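Local atomic coordinates of bsobi restriction endonuclease (Geobacillus stearothermophilus, PDB entry 1DC1), a protein that recognises the double-stranded DNA sequence 5'-CYCGRG-3' as a homodimer and cleaves it after the first cytosine. Residues K141-I146 against K185-T190; I202-S205 against N210-I213; T259-I264 against P275-I280. All blocks are in the same frame, centred on the assembly; numbering follows the deposited sequence.

Interaction 1 of 3, residues K141-I146 against K185-T190; sequences KLTRAI and KGISWT
T143 and I146, one turn apart on helix 110-152, pack on I187 and W189 of strand 184-191, joining the end part of the long helix to the mixed sheet of the PD-(D/E)XK nuclease core. Helix and strand run in nearly the same direction, 16° apart, with their axes 10.2 Å from each other at closest approach. Between them the T143 CG2 methyl meets the CG1 methylene of I187 at 4.2 Å, and the CG2 methyls of I146 and I187 face each other at 4.4 Å. In I146, chi1 of -66° turns CG2 anti to the backbone N and out to the strand. The same methyl approaches the indole of W189 obliquely, 4.5 Å from CZ3. I147 and L150, further along the helix, extend the cover over I187, and L150 also touches W189.

The polar ends of these side chains are engaged by other partners: T143 OG1 bonds to Y200 OH, and W189 NE1 to the backbone O of I321. What remains between helix and strand is buried carbon surface, so this join rests on van der Waals and hydrophobic packing without directional bonds.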
loop_
_atom_site.group_PDB
_atom_site.type_symbol
_atom_site.label_atom_id
_atom_site.label_comp_id
_atom_site.label_asym_id
_atom_site.label_seq_id
_atom_site.Cartn_x
_atom_site.Cartn_y
_atom_site.Cartn_z
ATOM N N LYS D 141 -4.665 -2.483 -20.652
ATOM C CA LYS D 141 -5.987 -2.006 -21.017
ATOM C C LYS D 141 -5.891 -0.648 -21.713
ATOM O O LYS D 141 -6.563 -0.430 -22.724
ATOM C CB LYS D 141 -6.840 -1.870 -19.770
ATOM C CG LYS D 141 -8.211 -1.345 -20.100
ATOM C CD LYS D 141 -9.125 -1.625 -18.957
ATOM C CE LYS D 141 -10.502 -1.088 -19.255
ATOM N NZ LYS D 141 -11.404 -1.395 -18.126
ATOM N N LEU D 142 -5.053 0.249 -21.172
ATOM C CA LEU D 142 -4.903 1.548 -21.779
ATOM C C LEU D 142 -4.247 1.411 -23.161
ATOM O O LEU D 142 -4.642 2.077 -24.109
ATOM C CB LEU D 142 -4.055 2.465 -20.910
ATOM C CG LEU D 142 -4.008 3.893 -21.484
ATOM C CD1 LEU D 142 -5.389 4.512 -21.327
ATOM C CD2 LEU D 142 -2.951 4.759 -20.789
ATOM N N THR D 143 -3.237 0.550 -23.282
ATOM C CA THR D 143 -2.568 0.354 -24.569
ATOM C C THR D 143 -3.564 -0.201 -25.609
ATOM O O THR D 143 -3.562 0.217 -26.773
ATOM C CB THR D 143 -1.371 -0.626 -24.458
ATOM O OG1 THR D 143 -0.345 -0.032 -23.675
ATOM C CG2 THR D 143 -0.781 -0.907 -25.813
ATOM N N ARG D 144 -4.407 -1.144 -25.191
ATOM C CA ARG D 144 -5.393 -1.722 -26.108
ATOM C C ARG D 144 -6.295 -0.602 -26.607
ATOM O O ARG D 144 -6.628 -0.568 -27.796
ATOM C CB ARG D 144 -6.230 -2.796 -25.401
ATOM C CG ARG D 144 -7.297 -3.437 -26.248
ATOM C CD ARG D 144 -6.622 -4.385 -27.236
ATOM N NE ARG D 144 -6.590 -3.823 -28.592
ATOM C CZ ARG D 144 -5.897 -4.313 -29.623
ATOM N NH1 ARG D 144 -5.138 -5.400 -29.504
ATOM N NH2 ARG D 144 -6.027 -3.723 -30.801
ATOM N N ALA D 145 -6.701 0.308 -25.714
ATOM C CA ALA D 145 -7.557 1.442 -26.111
ATOM C C ALA D 145 -6.826 2.395 -27.110
ATOM O O ALA D 145 -7.418 2.886 -28.065
ATOM C CB ALA D 145 -8.017 2.201 -24.872
ATOM N N ILE D 146 -5.535 2.614 -26.886
ATOM C CA ILE D 146 -4.697 3.455 -27.724
ATOM C C ILE D 146 -4.523 2.820 -29.108
ATOM O O ILE D 146 -4.776 3.482 -30.106
ATOM C CB ILE D 146 -3.284 3.654 -27.075
ATOM C CG1 ILE D 146 -3.414 4.466 -25.748
ATOM C CG2 ILE D 146 -2.282 4.263 -28.150
ATOM C CD1 ILE D 146 -3.021 5.893 -25.857
ATOM N N LYS D 185 5.699 -1.879 -24.393
ATOM C CA LYS D 185 6.369 -0.949 -23.489
ATOM C C LYS D 185 6.124 0.477 -24.013
ATOM O O LYS D 185 6.130 1.440 -23.263
ATOM C CB LYS D 185 7.883 -1.309 -23.470
ATOM C CG LYS D 185 8.886 -0.250 -22.981
ATOM C CD LYS D 185 8.563 0.236 -21.572
ATOM C CE LYS D 185 9.591 1.236 -21.059
ATOM N NZ LYS D 185 9.716 1.092 -19.574
ATOM N N GLY D 186 5.888 0.600 -25.316
ATOM C CA GLY D 186 5.662 1.906 -25.917
ATOM C C GLY D 186 4.994 1.767 -27.281
ATOM O O GLY D 186 5.007 0.684 -27.874
ATOM N N ILE D 187 4.412 2.854 -27.773
ATOM C CA ILE D 187 3.715 2.859 -29.063
ATOM C C ILE D 187 4.100 4.179 -29.685
ATOM O O ILE D 187 4.224 5.199 -28.974
ATOM C CB ILE D 187 2.177 2.815 -28.877
ATOM C CG1 ILE D 187 1.787 1.505 -28.167
ATOM C CG2 ILE D 187 1.433 3.064 -30.229
ATOM C CD1 ILE D 187 1.942 0.268 -29.017
ATOM N N SER D 188 4.304 4.169 -30.992
ATOM C CA SER D 188 4.693 5.386 -31.671
ATOM C C SER D 188 3.899 5.601 -32.951
ATOM O O SER D 188 3.692 4.669 -33.702
ATOM C CB SER D 188 6.179 5.297 -31.968
ATOM O OG SER D 188 6.624 6.535 -32.474
ATOM N N TRP D 189 3.473 6.824 -33.222
ATOM C CA TRP D 189 2.713 7.125 -34.445
ATOM C C TRP D 189 3.013 8.549 -34.965
ATOM O O TRP D 189 3.801 9.325 -34.383
ATOM C CB TRP D 189 1.199 7.035 -34.202
ATOM C CG TRP D 189 0.704 8.050 -33.176
ATOM C CD1 TRP D 189 0.147 9.302 -33.413
ATOM C CD2 TRP D 189 0.720 7.880 -31.727
ATOM N NE1 TRP D 189 -0.185 9.895 -32.197
ATOM C CE2 TRP D 189 0.154 9.057 -31.158
ATOM C CE3 TRP D 189 1.157 6.845 -30.869
ATOM C CZ2 TRP D 189 0.017 9.218 -29.745
ATOM C CZ3 TRP D 189 1.015 7.001 -29.473
ATOM C CH2 TRP D 189 0.457 8.165 -28.929
ATOM N N THR D 190 2.378 8.881 -36.084
ATOM C CA THR D 190 2.513 10.195 -36.705
ATOM C C THR D 190 1.094 10.652 -37.033
ATOM O O THR D 190 0.326 9.925 -37.653
ATOM C CB THR D 190 3.318 10.154 -38.006
ATOM O OG1 THR D 190 4.641 9.707 -37.739
ATOM C CG2 THR D 190 3.394 11.538 -38.615
#

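Interaction 2 of 3, residues I202-S205 against N210-I213; sequences ITVS and NVDI. Unlike the reference sequence in segment 202-205: S205 (reference Pro). With nucleotides of chain A.
N210 and T203 face each other as a non-hydrogen-bonded pair in the short antiparallel hairpin of strands 202-204 and 209-211, which leads into D212, a predicted ligand of the catalytic magnesium together with E240 and K242. T203 OG1 donates to N210 OD1 at 2.8 Å, reaching it 28° out of the carbonyl plane of the amide; N210 was modelled in two conformers, so this bond may not hold in both. Next along the ladder, I202 and V211 form the hydrogen-bonded pair: V211 N lies 2.9 Å from I202 O, and I202 N lies 3.2 Å from V211 O. V211 points to the face opposite T203 and N210, and V204 comes to it from beyond the paired residues; their CG2 methyls are modelled unusually close, at 3.2 Å, so the detail of this packing is doubtful.

In the non-hydrogen-bonded pair the N-H of N210 points away from strand 202-204, and it donates to OP1 of DC5 of chain A at 2.8 Å along an almost straight path (165°). Beyond V211 the chain turns a corner at D212. Two bonds hold that residue in place: its N donates to E240 OE1, and its OD2 accepts from L241 N. The cytosine-thymine step here fits the start of the recognition sequence, so the phosphate of DT6 is probably the scissile one; its OP1 lies 2.6 Å from D212 OD1.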
loop_
_atom_site.group_PDB
_atom_site.type_symbol
_atom_site.label_atom_id
_atom_site.label_comp_id
_atom_site.label_asym_id
_atom_site.label_seq_id
_atom_site.Cartn_x
_atom_site.Cartn_y
_atom_site.Cartn_z
ATOM N N ILE D 202 8.787 5.368 -17.217
ATOM C CA ILE D 202 10.028 5.969 -17.603
ATOM C C ILE D 202 10.530 6.860 -16.487
ATOM O O ILE D 202 9.748 7.582 -15.847
ATOM C CB ILE D 202 9.730 6.889 -18.843
ATOM C CG1 ILE D 202 9.432 6.062 -20.070
ATOM C CG2 ILE D 202 10.881 7.761 -19.179
ATOM C CD1 ILE D 202 9.983 4.700 -20.003
ATOM N N THR D 203 11.841 6.850 -16.271
ATOM C CA THR D 203 12.429 7.753 -15.288
ATOM C C THR D 203 12.496 9.112 -15.973
ATOM O O THR D 203 13.058 9.223 -17.057
ATOM C CB THR D 203 13.840 7.375 -14.906
ATOM O OG1 THR D 203 13.828 6.082 -14.294
ATOM C CG2 THR D 203 14.405 8.434 -13.905
ATOM N N VAL D 204 11.913 10.133 -15.366
ATOM C CA VAL D 204 11.931 11.452 -15.968
ATOM C C VAL D 204 13.017 12.244 -15.271
ATOM O O VAL D 204 12.927 12.594 -14.086
ATOM C CB VAL D 204 10.580 12.118 -15.819
ATOM C CG1 VAL D 204 10.608 13.539 -16.404
ATOM C CG2 VAL D 204 9.562 11.279 -16.523
ATOM N N SER D 205 14.072 12.504 -16.028
ATOM C CA SER D 205 15.228 13.192 -15.479
ATOM C C SER D 205 15.086 14.523 -14.743
ATOM O O SER D 205 15.841 14.748 -13.787
ATOM C CB SER D 205 16.324 13.271 -16.532
ATOM O OG SER D 205 16.569 11.966 -17.010
ATOM N N ASN D 210 10.009 8.243 -11.480
ATOM C CA ASN D 210 9.413 7.435 -12.526
ATOM C C ASN D 210 8.013 7.981 -12.785
ATOM O O ASN D 210 7.376 8.520 -11.861
ATOM C CB ASN D 210 9.404 6.005 -12.025
ATOM C CG ASN D 210 10.784 5.424 -11.951
ATOM O OD1 ASN D 210 11.484 5.343 -12.955
ATOM N ND2 ASN D 210 11.195 5.028 -10.759
ATOM N N VAL D 211 7.547 7.866 -14.027
ATOM C CA VAL D 211 6.209 8.325 -14.403
ATOM C C VAL D 211 5.525 7.195 -15.153
ATOM O O VAL D 211 6.127 6.536 -15.987
ATOM C CB VAL D 211 6.263 9.604 -15.284
ATOM C CG1 VAL D 211 4.860 10.095 -15.508
ATOM C CG2 VAL D 211 7.062 10.758 -14.536
ATOM N N ASP D 212 4.260 6.961 -14.856
ATOM C CA ASP D 212 3.536 5.846 -15.495
ATOM C C ASP D 212 3.457 5.981 -17.002
ATOM O O ASP D 212 3.762 5.031 -17.727
ATOM C CB ASP D 212 2.094 5.749 -14.970
ATOM C CG ASP D 212 2.020 5.323 -13.510
ATOM O OD1 ASP D 212 2.981 4.692 -12.963
ATOM O OD2 ASP D 212 0.980 5.644 -12.914
ATOM N N ILE D 213 3.029 7.169 -17.456
ATOM C CA ILE D 213 2.794 7.453 -18.885
ATOM C C ILE D 213 3.540 8.703 -19.309
ATOM O O ILE D 213 3.415 9.747 -18.646
ATOM C CB ILE D 213 1.294 7.726 -19.154
ATOM C CG1 ILE D 213 0.463 6.520 -18.696
ATOM C CG2 ILE D 213 1.069 8.156 -20.646
ATOM C CD1 ILE D 213 -0.977 6.805 -18.621
ATOM P P DC A 5 8.604 7.208 -7.988
ATOM O OP1 DC A 5 9.764 7.675 -8.789
ATOM O OP2 DC A 5 7.637 8.178 -7.487
ATOM O "O5'" DC A 5 7.836 6.203 -8.946
ATOM C "C5'" DC A 5 6.697 5.476 -8.501
ATOM C "C4'" DC A 5 6.708 4.093 -9.102
ATOM O "O4'" DC A 5 7.734 3.285 -8.491
ATOM C "C3'" DC A 5 5.424 3.314 -8.857
ATOM O "O3'" DC A 5 4.435 3.663 -9.797
ATOM C "C2'" DC A 5 5.870 1.878 -8.986
ATOM C "C1'" DC A 5 7.249 1.955 -8.350
ATOM N N1 DC A 5 7.310 1.561 -6.920
ATOM C C2 DC A 5 7.210 0.184 -6.624
ATOM O O2 DC A 5 6.993 -0.622 -7.575
ATOM N N3 DC A 5 7.341 -0.227 -5.329
ATOM C C4 DC A 5 7.558 0.677 -4.355
ATOM N N4 DC A 5 7.717 0.229 -3.112
ATOM C C5 DC A 5 7.638 2.079 -4.625
ATOM C C6 DC A 5 7.494 2.472 -5.911
ATOM P P DT A 6 2.904 3.474 -9.432
ATOM O OP1 DT A 6 2.200 3.991 -10.603
ATOM O OP2 DT A 6 2.543 3.940 -8.052
ATOM O "O5'" DT A 6 2.697 1.895 -9.362
ATOM C "C5'" DT A 6 2.592 1.104 -10.563
ATOM C "C4'" DT A 6 2.256 -0.328 -10.206
ATOM O "O4'" DT A 6 3.323 -0.941 -9.443
ATOM C "C3'" DT A 6 1.015 -0.470 -9.332
ATOM O "O3'" DT A 6 -0.130 -0.487 -10.182
ATOM C "C2'" DT A 6 1.251 -1.811 -8.666
ATOM C "C1'" DT A 6 2.765 -1.861 -8.511
ATOM N N1 DT A 6 3.145 -1.436 -7.167
ATOM C C2 DT A 6 3.198 -2.393 -6.183
ATOM O O2 DT A 6 2.899 -3.570 -6.358
ATOM N N3 DT A 6 3.605 -1.923 -4.969
ATOM C C4 DT A 6 3.923 -0.628 -4.643
ATOM O O4 DT A 6 4.328 -0.384 -3.519
ATOM C C5 DT A 6 3.760 0.339 -5.713
ATOM C C7 DT A 6 3.937 1.797 -5.435
ATOM C C6 DT A 6 3.423 -0.116 -6.903
#

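Interaction 3 of 3, residues T259-I264 against P275-I280; sequences TALTRI and PKTIFI
L261 and I264, one turn apart on helix 247-270, face T277 and the backbone of I278 on strand 276-281, within a beta-alpha-beta crossover that begins at strand 235-242. With chi1 at -67°, CG of L261 stands anti to the carbonyl carbon, and the fork of the side chain opens onto the strand. Both of its methyls come near one backbone oxygen, CD2 at 4.0 Å from I278 O and CD1 at 4.2 Å from that same atom. CD2 also lies 4.2 Å from CB of T277.

T277 adopts the rotamer with chi1 of 57°, in which OG1 sits beside both backbone N and carbonyl carbon while CG2 swings anti to the carbonyl carbon. That methyl is met by CG2 of I264, 4.4 Å away. The CD1 branch of I264 is extended, its terminal methyl anti to CA.

Helix and strand are antiparallel within 7°, their axes 10.0 Å apart. Helix 247-270 is also part of the dimer interface, where R263 forms salt bridges with D251 and E291 of the second subunit. The side chain of I278 leaves from the other face of the strand and packs on W319 and I320 of helix 310-321, so strand 276-281 is sandwiched between helices 247-270 and 310-321.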
loop_
_atom_site.group_PDB
_atom_site.type_symbol
_atom_site.label_atom_id
_atom_site.label_comp_id
_atom_site.label_asym_id
_atom_site.label_seq_id
_atom_site.Cartn_x
_atom_site.Cartn_y
_atom_site.Cartn_z
ATOM N N THR D 259 0.895 14.073 -5.406
ATOM C CA THR D 259 2.213 14.635 -5.099
ATOM C C THR D 259 3.109 14.371 -6.268
ATOM O O THR D 259 3.900 15.235 -6.643
ATOM C CB THR D 259 2.833 14.044 -3.862
ATOM O OG1 THR D 259 2.019 14.417 -2.766
ATOM C CG2 THR D 259 4.223 14.576 -3.615
ATOM N N ALA D 260 2.984 13.194 -6.876
ATOM C CA ALA D 260 3.814 12.873 -8.036
ATOM C C ALA D 260 3.583 13.901 -9.157
ATOM O O ALA D 260 4.534 14.396 -9.762
ATOM C CB ALA D 260 3.519 11.475 -8.539
ATOM N N LEU D 261 2.327 14.237 -9.427
ATOM C CA LEU D 261 2.051 15.183 -10.491
ATOM C C LEU D 261 2.494 16.602 -10.124
ATOM O O LEU D 261 2.884 17.350 -10.996
ATOM C CB LEU D 261 0.572 15.100 -10.874
ATOM C CG LEU D 261 0.208 13.753 -11.518
ATOM C CD1 LEU D 261 -1.294 13.548 -11.422
ATOM C CD2 LEU D 261 0.640 13.688 -13.007
ATOM N N THR D 262 2.475 16.946 -8.841
ATOM C CA THR D 262 2.920 18.240 -8.390
ATOM C C THR D 262 4.468 18.323 -8.506
ATOM O O THR D 262 5.018 19.351 -8.898
ATOM C CB THR D 262 2.425 18.478 -6.980
ATOM O OG1 THR D 262 0.977 18.423 -6.981
ATOM C CG2 THR D 262 2.915 19.820 -6.495
ATOM N N ARG D 263 5.174 17.246 -8.197
ATOM C CA ARG D 263 6.623 17.248 -8.375
ATOM C C ARG D 263 6.884 17.573 -9.864
ATOM O O ARG D 263 7.744 18.379 -10.188
ATOM C CB ARG D 263 7.205 15.858 -8.057
ATOM C CG ARG D 263 7.412 15.621 -6.569
ATOM C CD ARG D 263 7.724 14.159 -6.235
ATOM N NE ARG D 263 8.099 13.927 -4.817
ATOM C CZ ARG D 263 8.442 12.724 -4.319
ATOM N NH1 ARG D 263 8.453 11.657 -5.098
ATOM N NH2 ARG D 263 8.829 12.578 -3.056
ATOM N N ILE D 264 6.118 16.928 -10.761
ATOM C CA ILE D 264 6.255 17.101 -12.214
ATOM C C ILE D 264 6.038 18.547 -12.653
ATOM O O ILE D 264 6.907 19.145 -13.303
ATOM C CB ILE D 264 5.274 16.179 -12.997
ATOM C CG1 ILE D 264 5.761 14.729 -12.927
ATOM C CG2 ILE D 264 5.188 16.620 -14.472
ATOM C CD1 ILE D 264 4.706 13.644 -13.391
ATOM N N PRO D 275 4.202 20.779 -19.656
ATOM C CA PRO D 275 3.673 19.562 -20.311
ATOM C C PRO D 275 2.220 19.319 -19.834
ATOM O O PRO D 275 1.806 19.802 -18.743
ATOM C CB PRO D 275 4.603 18.453 -19.824
ATOM C CG PRO D 275 5.196 18.973 -18.542
ATOM C CD PRO D 275 5.373 20.471 -18.816
ATOM N N LYS D 276 1.424 18.618 -20.634
ATOM C CA LYS D 276 0.052 18.305 -20.209
ATOM C C LYS D 276 0.164 17.238 -19.122
ATOM O O LYS D 276 1.148 16.507 -19.082
ATOM C CB LYS D 276 -0.782 17.719 -21.366
ATOM C CG LYS D 276 -1.050 18.693 -22.507
ATOM C CD LYS D 276 -1.723 17.941 -23.638
ATOM C CE LYS D 276 -2.012 18.827 -24.816
ATOM N NZ LYS D 276 -1.366 20.161 -24.700
ATOM N N THR D 277 -0.822 17.164 -18.239
ATOM C CA THR D 277 -0.795 16.139 -17.193
ATOM C C THR D 277 -2.149 15.449 -17.136
ATOM O O THR D 277 -3.187 16.065 -17.372
ATOM C CB THR D 277 -0.465 16.699 -15.771
ATOM O OG1 THR D 277 -1.412 17.704 -15.444
ATOM C CG2 THR D 277 1.001 17.248 -15.701
ATOM N N ILE D 278 -2.145 14.147 -16.868
ATOM C CA ILE D 278 -3.409 13.413 -16.791
ATOM C C ILE D 278 -3.390 12.418 -15.620
ATOM O O ILE D 278 -2.334 12.018 -15.137
ATOM C CB ILE D 278 -3.773 12.620 -18.156
ATOM C CG1 ILE D 278 -2.802 11.443 -18.391
ATOM C CG2 ILE D 278 -3.801 13.562 -19.353
ATOM C CD1 ILE D 278 -3.143 10.602 -19.639
ATOM N N PHE D 279 -4.589 12.070 -15.167
ATOM C CA PHE D 279 -4.794 11.075 -14.130
ATOM C C PHE D 279 -5.891 10.136 -14.615
ATOM O O PHE D 279 -6.989 10.582 -14.963
ATOM C CB PHE D 279 -5.250 11.675 -12.811
ATOM C CG PHE D 279 -5.491 10.631 -11.768
ATOM C CD1 PHE D 279 -4.416 10.079 -11.063
ATOM C CD2 PHE D 279 -6.772 10.118 -11.546
ATOM C CE1 PHE D 279 -4.606 9.023 -10.159
ATOM C CE2 PHE D 279 -6.974 9.045 -10.623
ATOM C CZ PHE D 279 -5.888 8.509 -9.943
ATOM N N ILE D 280 -5.599 8.842 -14.649
ATOM C CA ILE D 280 -6.583 7.841 -15.063
ATOM C C ILE D 280 -6.646 6.855 -13.908
ATOM O O ILE D 280 -5.627 6.370 -13.461
ATOM C CB ILE D 280 -6.121 7.077 -16.338
ATOM C CG1 ILE D 280 -5.893 8.069 -17.481
ATOM C CG2 ILE D 280 -7.114 5.975 -16.710
ATOM C CD1 ILE D 280 -5.102 7.460 -18.663
#

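The three contacts follow one another along the chain without interleaving. Interactions 1 and 3, with centres about 19 Å apart, pack different helices on the same mixed sheet; interaction 2, a hairpin outside that sheet, has its centre about 16 Å from interaction 1 and about 11 Å from interaction 3. Side chains knit them into one core: L142 CD2 lies 3.6 Å from I213 CD1, L142 also touches I280, K185 packs on I202, and V211 CG2 lies 3.9 Å from I264 CD1. The hairpin that contacts the DNA and leads to D212 is thereby packed against helix 247-270.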